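Local coordinates for protein putative metal-sulfur cluster biosynthesis proteins YuaD (Bacillus subtilis, PDB 1ORU) that is of unknown function but, as a MOSC-domain protein, may bind molybdenum and pyridoxal phosphate and take part in metal-sulfur cluster biosynthesis, at residues R7-A12 and G176-V181; E13-A18 and D29-D34; I69-I74 and V98-M103; A122-G127 and I166-G171. All blocks are in the same frame, centred on the assembly; numbering follows the deposited sequence. Where two conformers were deposited one is given.

Contact 1 of 4, residues R7-A12 and G176-V181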
loop_
_atom_site.group_PDB
_atom_site.type_symbol
_atom_site.label_atom_id
_atom_site.label_comp_id
_atom_site.label_asym_id
_atom_site.label_seq_id
_atom_site.Cartn_x
_atom_site.Cartn_y
_atom_site.Cartn_z
ATOM N N ARG A 7 -11.735 -14.625 4.309
ATOM C CA ARG A 7 -10.648 -15.285 5.020
ATOM C C ARG A 7 -10.342 -16.695 4.546
ATOM O O ARG A 7 -11.242 -17.459 4.205
ATOM C CB ARG A 7 -10.950 -15.326 6.520
ATOM C CG ARG A 7 -10.864 -13.977 7.201
ATOM C CD ARG A 7 -11.459 -14.031 8.593
ATOM N NE ARG A 7 -12.862 -14.427 8.540
ATOM C CZ ARG A 7 -13.663 -14.488 9.597
ATOM N NH1 ARG A 7 -13.202 -14.178 10.802
ATOM N NH2 ARG A 7 -14.928 -14.860 9.445
HETATM N N MSE A 8 -9.054 -17.027 4.508
HETATM C CA MSE A 8 -8.596 -18.346 4.083
HETATM C C MSE A 8 -7.321 -18.714 4.839
HETATM O O MSE A 8 -6.555 -17.836 5.241
HETATM C CB MSE A 8 -8.339 -18.355 2.572
HETATM C CG MSE A 8 -7.354 -17.299 2.094
HETATM SE SE MSE A 8 -7.311 -17.116 0.167
HETATM C CE MSE A 8 -8.691 -15.783 -0.027
ATOM N N THR A 9 -7.104 -20.011 5.037
ATOM C CA THR A 9 -5.926 -20.486 5.750
ATOM C C THR A 9 -4.892 -21.036 4.775
ATOM O O THR A 9 -5.239 -21.737 3.822
ATOM C CB THR A 9 -6.310 -21.592 6.753
ATOM O OG1 THR A 9 -7.198 -21.048 7.738
ATOM C CG2 THR A 9 -5.073 -22.146 7.445
ATOM N N ALA A 10 -3.630 -20.689 5.006
ATOM C CA ALA A 10 -2.529 -21.171 4.180
ATOM C C ALA A 10 -1.365 -21.497 5.109
ATOM O O ALA A 10 -1.531 -21.534 6.333
ATOM C CB ALA A 10 -2.119 -20.126 3.149
ATOM N N LYS A 11 -0.188 -21.709 4.533
ATOM C CA LYS A 11 0.972 -22.086 5.322
ATOM C C LYS A 11 2.282 -21.464 4.863
ATOM O O LYS A 11 2.520 -21.300 3.671
ATOM C CB LYS A 11 1.107 -23.614 5.299
ATOM C CG LYS A 11 2.324 -24.182 6.011
ATOM C CD LYS A 11 2.323 -25.709 5.916
ATOM C CE LYS A 11 3.503 -26.341 6.625
ATOM N NZ LYS A 11 3.506 -27.827 6.457
ATOM N N ALA A 12 3.129 -21.117 5.829
ATOM C CA ALA A 12 4.440 -20.562 5.526
ATOM C C ALA A 12 5.379 -21.770 5.503
ATOM O O ALA A 12 5.787 -22.263 6.557
ATOM C CB ALA A 12 4.865 -19.578 6.617
ATOM N N GLY A 176 6.735 -23.405 8.934
ATOM C CA GLY A 176 5.539 -24.229 9.035
ATOM C C GLY A 176 4.316 -23.562 9.642
ATOM O O GLY A 176 3.257 -24.184 9.755
ATOM N N ASP A 177 4.455 -22.303 10.046
ATOM C CA ASP A 177 3.339 -21.566 10.627
ATOM C C ASP A 177 2.116 -21.583 9.725
ATOM O O ASP A 177 2.226 -21.406 8.513
ATOM C CB ASP A 177 3.713 -20.097 10.856
ATOM C CG ASP A 177 4.342 -19.849 12.207
ATOM O OD1 ASP A 177 4.450 -20.807 13.005
ATOM O OD2 ASP A 177 4.721 -18.682 12.470
ATOM N N GLU A 178 0.951 -21.786 10.327
ATOM C CA GLU A 178 -0.291 -21.751 9.571
ATOM C C GLU A 178 -0.623 -20.258 9.529
ATOM O O GLU A 178 -0.543 -19.570 10.550
ATOM C CB GLU A 178 -1.383 -22.523 10.311
ATOM C CG GLU A 178 -2.530 -22.972 9.426
ATOM C CD GLU A 178 -3.559 -23.794 10.178
ATOM O OE1 GLU A 178 -4.248 -23.230 11.055
ATOM O OE2 GLU A 178 -3.672 -25.005 9.897
ATOM N N ILE A 179 -0.958 -19.735 8.356
ATOM C CA ILE A 179 -1.271 -18.320 8.260
ATOM C C ILE A 179 -2.727 -18.066 7.901
ATOM O O ILE A 179 -3.389 -18.895 7.264
ATOM C CB ILE A 179 -0.363 -17.607 7.232
ATOM C CG1 ILE A 179 -0.425 -18.320 5.876
ATOM C CG2 ILE A 179 1.058 -17.563 7.761
ATOM C CD1 ILE A 179 0.332 -17.593 4.769
ATOM N N GLU A 180 -3.217 -16.909 8.329
ATOM C CA GLU A 180 -4.587 -16.495 8.076
ATOM C C GLU A 180 -4.535 -15.376 7.048
ATOM O O GLU A 180 -3.961 -14.322 7.312
ATOM C CB GLU A 180 -5.211 -15.970 9.368
ATOM C CG GLU A 180 -6.701 -15.725 9.299
ATOM C CD GLU A 180 -7.499 -17.007 9.383
ATOM O OE1 GLU A 180 -8.747 -16.931 9.409
ATOM O OE2 GLU A 180 -6.875 -18.092 9.428
ATOM N N VAL A 181 -5.117 -15.605 5.874
ATOM C CA VAL A 181 -5.110 -14.587 4.832
ATOM C C VAL A 181 -6.458 -13.884 4.777
ATOM O O VAL A 181 -7.501 -14.535 4.689
ATOM C CB VAL A 181 -4.799 -15.205 3.446
ATOM C CG1 VAL A 181 -4.800 -14.117 2.368
ATOM C CG2 VAL A 181 -3.443 -15.913 3.489
HETATM O O HOH W 1 -9.404 -18.792 7.618
#

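Contact 2 of 4, residues E13-A18 and D29-D34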
loop_
_atom_site.group_PDB
_atom_site.type_symbol
_atom_site.label_atom_id
_atom_site.label_comp_id
_atom_site.label_asym_id
_atom_site.label_seq_id
_atom_site.Cartn_x
_atom_site.Cartn_y
_atom_site.Cartn_z
ATOM N N GLU A 13 5.688 -22.263 4.304
ATOM C CA GLU A 13 6.568 -23.424 4.144
ATOM C C GLU A 13 8.015 -23.105 4.475
ATOM O O GLU A 13 8.727 -23.943 5.033
ATOM C CB GLU A 13 6.518 -23.960 2.708
ATOM C CG GLU A 13 5.208 -24.585 2.291
ATOM C CD GLU A 13 4.949 -25.938 2.945
ATOM O OE1 GLU A 13 5.833 -26.449 3.669
ATOM O OE2 GLU A 13 3.856 -26.494 2.722
ATOM N N GLY A 14 8.450 -21.899 4.123
ATOM C CA GLY A 14 9.822 -21.516 4.388
ATOM C C GLY A 14 10.010 -20.043 4.683
ATOM O O GLY A 14 9.241 -19.202 4.211
ATOM N N LEU A 15 11.030 -19.741 5.479
ATOM C CA LEU A 15 11.368 -18.369 5.851
ATOM C C LEU A 15 12.831 -18.184 5.455
ATOM O O LEU A 15 13.640 -19.108 5.613
ATOM C CB LEU A 15 11.200 -18.167 7.357
ATOM C CG LEU A 15 9.814 -18.466 7.929
ATOM C CD1 LEU A 15 9.849 -18.266 9.440
ATOM C CD2 LEU A 15 8.760 -17.557 7.282
ATOM N N TYR A 16 13.180 -17.003 4.949
ATOM C CA TYR A 16 14.549 -16.755 4.498
ATOM C C TYR A 16 14.982 -15.312 4.734
ATOM O O TYR A 16 14.158 -14.396 4.745
ATOM C CB TYR A 16 14.661 -17.044 2.999
ATOM C CG TYR A 16 13.910 -18.267 2.526
ATOM C CD1 TYR A 16 14.568 -19.476 2.311
ATOM C CD2 TYR A 16 12.540 -18.205 2.271
ATOM C CE1 TYR A 16 13.874 -20.594 1.847
ATOM C CE2 TYR A 16 11.840 -19.312 1.810
ATOM C CZ TYR A 16 12.508 -20.502 1.598
ATOM O OH TYR A 16 11.813 -21.595 1.134
ATOM N N ILE A 17 16.285 -15.107 4.891
ATOM C CA ILE A 17 16.803 -13.766 5.112
ATOM C C ILE A 17 17.991 -13.475 4.202
ATOM O O ILE A 17 18.745 -14.381 3.841
ATOM C CB ILE A 17 17.257 -13.578 6.575
ATOM C CG1 ILE A 17 17.552 -12.101 6.845
ATOM C CG2 ILE A 17 18.504 -14.414 6.844
ATOM C CD1 ILE A 17 17.911 -11.802 8.290
ATOM N N ALA A 18 18.136 -12.208 3.824
ATOM C CA ALA A 18 19.253 -11.762 2.993
ATOM C C ALA A 18 20.146 -11.023 3.982
ATOM O O ALA A 18 19.980 -9.823 4.194
ATOM C CB ALA A 18 18.758 -10.813 1.903
ATOM N N ASP A 29 14.965 -20.851 10.577
ATOM C CA ASP A 29 13.902 -21.553 11.281
ATOM C C ASP A 29 12.918 -20.527 11.830
ATOM O O ASP A 29 11.757 -20.837 12.089
ATOM C CB ASP A 29 14.481 -22.369 12.439
ATOM C CG ASP A 29 15.004 -21.495 13.562
ATOM O OD1 ASP A 29 15.861 -20.625 13.295
ATOM O OD2 ASP A 29 14.560 -21.678 14.715
ATOM N N LYS A 30 13.394 -19.298 11.997
ATOM C CA LYS A 30 12.572 -18.221 12.540
ATOM C C LYS A 30 13.000 -16.866 11.992
ATOM O O LYS A 30 14.154 -16.679 11.608
ATOM C CB LYS A 30 12.698 -18.207 14.072
ATOM C CG LYS A 30 12.267 -16.898 14.730
ATOM C CD LYS A 30 12.839 -16.737 16.135
ATOM C CE LYS A 30 12.429 -15.397 16.732
ATOM N NZ LYS A 30 12.989 -15.180 18.094
ATOM N N LEU A 31 12.060 -15.925 11.963
ATOM C CA LEU A 31 12.330 -14.564 11.506
ATOM C C LEU A 31 11.570 -13.603 12.403
ATOM O O LEU A 31 10.487 -13.923 12.897
ATOM C CB LEU A 31 11.851 -14.342 10.069
ATOM C CG LEU A 31 12.572 -14.996 8.892
ATOM C CD1 LEU A 31 11.869 -14.607 7.595
ATOM C CD2 LEU A 31 14.027 -14.545 8.864
ATOM N N ASP A 32 12.149 -12.428 12.624
ATOM C CA ASP A 32 11.480 -11.413 13.414
ATOM C C ASP A 32 10.970 -10.364 12.440
ATOM O O ASP A 32 11.723 -9.878 11.594
ATOM C CB ASP A 32 12.442 -10.758 14.406
ATOM C CG ASP A 32 12.805 -11.669 15.552
ATOM O OD1 ASP A 32 11.880 -12.227 16.183
ATOM O OD2 ASP A 32 14.014 -11.822 15.828
ATOM N N PHE A 33 9.684 -10.048 12.531
ATOM C CA PHE A 33 9.097 -9.015 11.689
ATOM C C PHE A 33 8.927 -7.806 12.597
ATOM O O PHE A 33 8.403 -7.923 13.705
ATOM C CB PHE A 33 7.712 -9.415 11.162
ATOM C CG PHE A 33 7.732 -10.417 10.038
ATOM C CD1 PHE A 33 8.913 -10.744 9.380
ATOM C CD2 PHE A 33 6.544 -11.014 9.618
ATOM C CE1 PHE A 33 8.913 -11.651 8.313
ATOM C CE2 PHE A 33 6.531 -11.920 8.554
ATOM C CZ PHE A 33 7.718 -12.238 7.903
ATOM N N ASP A 34 9.380 -6.653 12.132
ATOM C CA ASP A 34 9.251 -5.423 12.905
ATOM C C ASP A 34 8.958 -4.334 11.881
ATOM O O ASP A 34 9.081 -4.563 10.678
ATOM C CB ASP A 34 10.558 -5.119 13.646
ATOM C CG ASP A 34 10.384 -4.087 14.753
ATOM O OD1 ASP A 34 9.293 -3.490 14.866
ATOM O OD2 ASP A 34 11.349 -3.875 15.517
#

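Contact 3 of 4, residues I69-I74 and V98-M103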
loop_
_atom_site.group_PDB
_atom_site.type_symbol
_atom_site.label_atom_id
_atom_site.label_comp_id
_atom_site.label_asym_id
_atom_site.label_seq_id
_atom_site.Cartn_x
_atom_site.Cartn_y
_atom_site.Cartn_z
ATOM N N ILE A 69 8.931 -6.919 2.750
ATOM C CA ILE A 69 8.917 -8.380 2.784
ATOM C C ILE A 69 8.484 -8.926 1.431
ATOM O O ILE A 69 7.507 -8.457 0.849
ATOM C CB ILE A 69 7.924 -8.904 3.858
ATOM C CG1 ILE A 69 8.297 -8.361 5.241
ATOM C CG2 ILE A 69 7.929 -10.430 3.874
ATOM C CD1 ILE A 69 9.608 -8.906 5.797
ATOM N N SER A 70 9.214 -9.917 0.935
ATOM C CA SER A 70 8.900 -10.523 -0.349
ATOM C C SER A 70 8.326 -11.914 -0.127
ATOM O O SER A 70 8.899 -12.710 0.621
ATOM C CB SER A 70 10.164 -10.612 -1.204
ATOM O OG SER A 70 9.889 -11.240 -2.439
ATOM N N ILE A 71 7.197 -12.203 -0.771
ATOM C CA ILE A 71 6.550 -13.505 -0.628
ATOM C C ILE A 71 6.281 -14.195 -1.968
ATOM O O ILE A 71 5.880 -13.554 -2.939
ATOM C CB ILE A 71 5.182 -13.389 0.091
ATOM C CG1 ILE A 71 5.332 -12.617 1.403
ATOM C CG2 ILE A 71 4.615 -14.782 0.350
ATOM C CD1 ILE A 71 4.022 -12.472 2.165
ATOM N N VAL A 72 6.513 -15.505 -2.008
ATOM C CA VAL A 72 6.241 -16.303 -3.204
ATOM C C VAL A 72 5.511 -17.558 -2.737
ATOM O O VAL A 72 5.619 -17.948 -1.575
ATOM C CB VAL A 72 7.538 -16.743 -3.950
ATOM C CG1 VAL A 72 8.322 -15.525 -4.395
ATOM C CG2 VAL A 72 8.395 -17.642 -3.064
ATOM N N SER A 73 4.759 -18.188 -3.625
ATOM C CA SER A 73 4.070 -19.403 -3.240
ATOM C C SER A 73 4.760 -20.565 -3.944
ATOM O O SER A 73 5.246 -20.422 -5.072
ATOM C CB SER A 73 2.590 -19.342 -3.625
ATOM O OG SER A 73 2.366 -19.820 -4.935
ATOM N N ILE A 74 4.827 -21.701 -3.262
ATOM C CA ILE A 74 5.453 -22.893 -3.825
ATOM C C ILE A 74 4.756 -23.254 -5.135
ATOM O O ILE A 74 5.409 -23.618 -6.118
ATOM C CB ILE A 74 5.341 -24.096 -2.853
ATOM C CG1 ILE A 74 6.129 -23.810 -1.567
ATOM C CG2 ILE A 74 5.822 -25.376 -3.539
ATOM C CD1 ILE A 74 7.605 -23.532 -1.786
ATOM N N VAL A 98 9.527 -15.233 2.469
ATOM C CA VAL A 98 8.530 -16.206 2.882
ATOM C C VAL A 98 8.032 -16.973 1.667
ATOM O O VAL A 98 7.704 -16.388 0.631
ATOM C CB VAL A 98 7.305 -15.532 3.558
ATOM C CG1 VAL A 98 6.344 -16.603 4.085
ATOM C CG2 VAL A 98 7.763 -14.626 4.691
ATOM N N ALA A 99 8.005 -18.291 1.790
ATOM C CA ALA A 99 7.500 -19.131 0.721
ATOM C C ALA A 99 6.265 -19.777 1.326
ATOM O O ALA A 99 6.354 -20.484 2.332
ATOM C CB ALA A 99 8.532 -20.188 0.332
ATOM N N VAL A 100 5.107 -19.518 0.731
ATOM C CA VAL A 100 3.863 -20.077 1.242
ATOM C C VAL A 100 3.328 -21.194 0.360
ATOM O O VAL A 100 3.692 -21.300 -0.812
ATOM C CB VAL A 100 2.767 -18.990 1.360
ATOM C CG1 VAL A 100 3.246 -17.871 2.275
ATOM C CG2 VAL A 100 2.411 -18.447 -0.018
ATOM N N SER A 101 2.487 -22.044 0.944
ATOM C CA SER A 101 1.851 -23.124 0.196
ATOM C C SER A 101 0.356 -22.952 0.434
ATOM O O SER A 101 -0.059 -22.359 1.441
ATOM C CB SER A 101 2.332 -24.510 0.661
ATOM O OG SER A 101 1.942 -24.816 1.989
ATOM N N GLY A 102 -0.452 -23.439 -0.497
ATOM C CA GLY A 102 -1.883 -23.292 -0.360
ATOM C C GLY A 102 -2.363 -21.996 -0.983
ATOM O O GLY A 102 -3.509 -21.593 -0.784
HETATM N N MSE A 103 -1.495 -21.340 -1.747
HETATM C CA MSE A 103 -1.862 -20.090 -2.403
HETATM C C MSE A 103 -1.431 -20.093 -3.868
HETATM O O MSE A 103 -0.545 -19.338 -4.271
HETATM C CB MSE A 103 -1.235 -18.909 -1.661
HETATM C CG MSE A 103 -1.673 -18.837 -0.205
HETATM SE SE MSE A 103 -1.180 -17.205 0.672
HETATM C CE MSE A 103 -2.444 -16.026 -0.180
#

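Contact 4 of 4, residues A122-G127 and I166-G171. With SO4 (sulfate ion), chain F.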
loop_
_atom_site.group_PDB
_atom_site.type_symbol
_atom_site.label_atom_id
_atom_site.label_comp_id
_atom_site.label_asym_id
_atom_site.label_seq_id
_atom_site.Cartn_x
_atom_site.Cartn_y
_atom_site.Cartn_z
ATOM N N ALA A 122 1.798 -9.434 11.438
ATOM C CA ALA A 122 0.923 -9.240 10.286
ATOM C C ALA A 122 1.579 -8.478 9.144
ATOM O O ALA A 122 2.315 -7.510 9.356
ATOM C CB ALA A 122 -0.352 -8.517 10.719
ATOM N N LEU A 123 1.298 -8.930 7.928
ATOM C CA LEU A 123 1.831 -8.307 6.724
ATOM C C LEU A 123 0.710 -7.639 5.931
ATOM O O LEU A 123 -0.385 -8.201 5.779
ATOM C CB LEU A 123 2.523 -9.357 5.845
ATOM C CG LEU A 123 3.716 -10.087 6.475
ATOM C CD1 LEU A 123 4.294 -11.095 5.494
ATOM C CD2 LEU A 123 4.766 -9.074 6.873
ATOM N N LEU A 124 0.990 -6.436 5.441
ATOM C CA LEU A 124 0.039 -5.677 4.634
ATOM C C LEU A 124 0.462 -5.867 3.182
ATOM O O LEU A 124 1.591 -5.553 2.819
ATOM C CB LEU A 124 0.103 -4.191 4.999
ATOM C CG LEU A 124 -0.648 -3.225 4.076
ATOM C CD1 LEU A 124 -2.153 -3.462 4.180
ATOM C CD2 LEU A 124 -0.302 -1.786 4.461
ATOM N N CYS A 125 -0.436 -6.377 2.350
ATOM C CA CYS A 125 -0.092 -6.603 0.945
ATOM C C CYS A 125 0.089 -5.309 0.133
ATOM O O CYS A 125 -0.807 -4.453 0.088
ATOM C CB CYS A 125 -1.153 -7.480 0.282
ATOM S SG CYS A 125 -0.746 -7.874 -1.430
ATOM N N GLU A 126 1.255 -5.169 -0.495
ATOM C CA GLU A 126 1.541 -4.011 -1.329
ATOM C C GLU A 126 1.596 -4.360 -2.822
ATOM O O GLU A 126 2.269 -3.693 -3.612
ATOM C CB GLU A 126 2.843 -3.332 -0.893
ATOM C CG GLU A 126 2.712 -2.516 0.397
ATOM C CD GLU A 126 1.809 -1.295 0.252
ATOM O OE1 GLU A 126 1.893 -0.613 -0.789
ATOM O OE2 GLU A 126 1.026 -1.002 1.185
ATOM N N GLY A 127 0.896 -5.423 -3.198
ATOM C CA GLY A 127 0.814 -5.783 -4.601
ATOM C C GLY A 127 1.852 -6.684 -5.228
ATOM O O GLY A 127 2.766 -7.183 -4.572
ATOM N N ILE A 166 4.407 -4.793 3.531
ATOM C CA ILE A 166 4.943 -3.911 4.562
ATOM C C ILE A 166 4.582 -4.645 5.852
ATOM O O ILE A 166 3.580 -5.360 5.884
ATOM C CB ILE A 166 4.223 -2.541 4.551
ATOM C CG1 ILE A 166 4.820 -1.648 3.463
ATOM C CG2 ILE A 166 4.300 -1.890 5.926
ATOM C CD1 ILE A 166 4.015 -0.364 3.241
ATOM N N VAL A 167 5.396 -4.511 6.899
ATOM C CA VAL A 167 5.067 -5.155 8.172
ATOM C C VAL A 167 4.039 -4.249 8.858
ATOM O O VAL A 167 4.342 -3.098 9.191
ATOM C CB VAL A 167 6.310 -5.301 9.094
ATOM C CG1 VAL A 167 5.892 -5.842 10.461
ATOM C CG2 VAL A 167 7.327 -6.247 8.455
ATOM N N GLU A 168 2.825 -4.762 9.052
ATOM C CA GLU A 168 1.758 -3.992 9.683
ATOM C C GLU A 168 1.753 -4.167 11.203
ATOM O O GLU A 168 1.345 -3.270 11.933
ATOM C CB GLU A 168 0.395 -4.382 9.085
ATOM C CG GLU A 168 -0.784 -3.534 9.589
ATOM C CD GLU A 168 -2.038 -3.670 8.724
ATOM O OE1 GLU A 168 -2.176 -4.700 8.028
ATOM O OE2 GLU A 168 -2.887 -2.745 8.751
ATOM N N ARG A 169 2.187 -5.331 11.676
ATOM C CA ARG A 169 2.271 -5.582 13.111
ATOM C C ARG A 169 3.468 -6.481 13.384
ATOM O O ARG A 169 3.616 -7.543 12.772
ATOM C CB ARG A 169 1.006 -6.244 13.664
ATOM C CG ARG A 169 0.978 -6.194 15.195
ATOM C CD ARG A 169 -0.174 -6.953 15.810
ATOM N NE ARG A 169 -0.209 -6.772 17.262
ATOM C CZ ARG A 169 -1.000 -7.457 18.085
ATOM N NH1 ARG A 169 -1.827 -8.384 17.609
ATOM N NH2 ARG A 169 -0.973 -7.211 19.392
ATOM N N PRO A 170 4.345 -6.064 14.308
ATOM C CA PRO A 170 5.542 -6.838 14.652
ATOM C C PRO A 170 5.236 -8.180 15.309
ATOM O O PRO A 170 4.169 -8.371 15.896
ATOM C CB PRO A 170 6.303 -5.898 15.593
ATOM C CG PRO A 170 5.816 -4.529 15.188
ATOM C CD PRO A 170 4.343 -4.778 15.025
ATOM N N GLY A 171 6.188 -9.103 15.205
ATOM C CA GLY A 171 6.020 -10.417 15.797
ATOM C C GLY A 171 6.948 -11.434 15.166
ATOM O O GLY A 171 7.494 -11.201 14.086
HETATM S S SO4 F . -0.799 -3.497 21.618
HETATM O O1 SO4 F . -0.201 -4.762 21.118
HETATM O O2 SO4 F . 0.098 -2.868 22.612
HETATM O O3 SO4 F . -0.969 -2.577 20.476
HETATM O O4 SO4 F . -2.126 -3.744 22.240
#

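Contact 1 of 4, residues R7-A12 and G176-V181
Val-181 N donates to Met-8 O over 2.7 Å in a nearly straight bond, N-H...O 169°, and Met-8 N returns a bond to Val-181 O, closing one hydrogen-bonded pair of an antiparallel ladder. Ala-10 and Ile-179 form the next such pair. Beyond them the ladder runs into the turn, where Ala-12 N binds Asp-177 O at 2.8 Å and Gly-176 N binds Ala-12 O. On the face that carries Met-8 and Ala-10, the CG of selenomethionine Met-8, in one of its two conformers, rests on Val-181 CB at 3.6 Å, and Ala-10 CB meets Ile-179 CG1 at 3.7 Å. Ile-179 CG1 sits between its own N and carbonyl carbon (chi1 54°), which lays it against the Ala-10 carbonyl. The other face is polar and more open. There Thr-9 CG2 touches Glu-178 CG at 3.3 Å, while a water links Thr-9 OG1 to Glu-180 and donates to Glu-180 OE1 over 2.7 Å. Asp-177 OD2 accepts a hydrogen bond from Tyr-174 N. Strand 5-17 is set between strand 178-184 and strand 98-101, to which the backbone of Lys-11 is hydrogen-bonded at Ser-101, and strand 178-184 pairs in turn with strand 114-116.

Contact 2 of 4, residues E13-A18 and D29-D34
Leu-31 reaches across to strand 13-17 with both of its methyl groups. From CB, directed toward the other strand, the chain leads to CG, which lies 3.8 Å from Leu-15 CB; there it forks. CD1 presses on Leu-15 CB at 3.6 Å and also lies 3.7 Å from the carbonyl oxygen Tyr-16 O, whereas CD2 reaches on to Ile-17 CB at 4.1 Å. With CG placed opposite the carbonyl carbon (chi1 -71°) and the chain continuing extended, the fork sits over the Tyr-16 carbonyl oxygen, one methyl toward Leu-15 CB and the other toward Ile-17 CB. Leu-15 answers with CD1, which lies by the peptide between Lys-30 and Leu-31, 4.1 Å from both Lys-30 CA and Leu-31 N. The strands are not partners in one sheet: their axes approach to 7.0 Å at an angle of 65°. Val-173 of strand 171-174, the partner of strand 30-33, touches both leucines, and Val-98 packs on Leu-15 from the main sheet. No hydrogen bond joins the two segments, so this contact probably rests on the fit of branched aliphatic side chains and the exclusion of water, with little directional constraint.

Contact 3 of 4, residues I69-I74 and V98-M103
Val-98 N reaches Ser-70 O and Val-72 N returns to Val-98 O, the first of four backbone bonds of a parallel pairing. Val-100 N then takes Val-72 O at 2.8 Å, and Ile-74 N closes the row on Val-100 O at 2.7 Å. Side chains match this register. Ile-71 and Val-98 run alongside each other off the same face, CG1 of Ile-71 4.1 Å from CB of Val-98, while Ile-71 CG2 leans over to Val-100 CG1 at 3.9 Å. On the face bearing Val-72 and Ala-99, the Ala-99 methyl is met by Ile-74 CD1 at 4.1 Å. The strands belong to a beta-alpha-beta unit, strand 69-73, helix 74-84 and strand 98-101, and Ser-73 stands exactly where the first strand gives way to the helix. Its OG, held between the backbone N and the carbonyl carbon (chi1 89°), donates to Met-103 O at 3.0 Å, coming from above the carbonyl plane, 47° out of it. The same oxygen caps the helix as the N-cap group, accepting from Glu-76 N. Further out, the carboxylate of Glu-75 takes the backbone N-H groups of Gly-102 and Met-103, which is consistent with Glu-75 holding the turn that presents Met-103 O. Ser-101 OG is engaged by Glu-13, and strands 5-17 and 163-169 continue the sheet beyond the outer edges of the pair.

Contact 4 of 4, residues A122-G127 and I166-G171
Ala-122 O accepts two backbone N-H groups, from Glu-168 at 2.8 Å and from Arg-169 at 3.2 Å, both approaching from the same face of its carbonyl plane. This is a classic beta bulge, the register shifting as the chain turns a corner at Glu-168. Ala-122 N donates in turn to Arg-169 O. Past the bulge the pairing is regular, with Leu-124 N to Ile-166 O at 2.8 Å, almost straight at 176°, and Ile-166 N to Leu-124 O. Val-167 N donates instead to Gln-68 OE1, and the backbone of Glu-168 is also hydrogen-bonded to the second subunit. Both carboxylates are buried; Glu-168 has outside partners on both oxygens, Glu-126 on OE1. Glu-168, CG opposite its backbone N (chi1 -175°), extends across Leu-124, OE1 lying 3.8 Å from Leu-124 CB, and forms a salt bridge with Arg-114. Glu-126 folds over Ile-166 CD1, with OE2 3.7 Å from that methyl, while its OE1 is bridged to Arg-66. Its OE2 lies close to Glu-126 OE2 of the second subunit, whose Phe-57 packs on Ala-122 and Glu-168. Arg-169 NH2 donates to O1 of a sulfate at 3.1 Å; the ion, probably from the crystallisation liquor, is also hydrogen-bonded to Glu-62 N of the second subunit. With two like carboxylates so near, the Arg-66 bridge on OE1 would be expected to ease part of the repulsion.

From the N terminus, strand 5-17 contributes first to contact 1 and, directly after it, to contact 2. Contact 2 closes at once over a short hairpin excursion, bringing strand 30-33 across the main sheet. Contact 3 closes the beta-alpha-beta loop around helix 74-84, and contact 4 closes a later loop that holds helices 133-142 and 149-156. These three follow one another in series without crossing, and all lie within the long loop that contact 1 shuts near the C terminus. Strand 98-101 of contact 3 lies beside strand 5-17, Ile-69 and Ile-71 pack on Leu-123 of contact 4, and Phe-33 pairs with Gly-171 just past strand 163-169, so the small sheet follows on the main one.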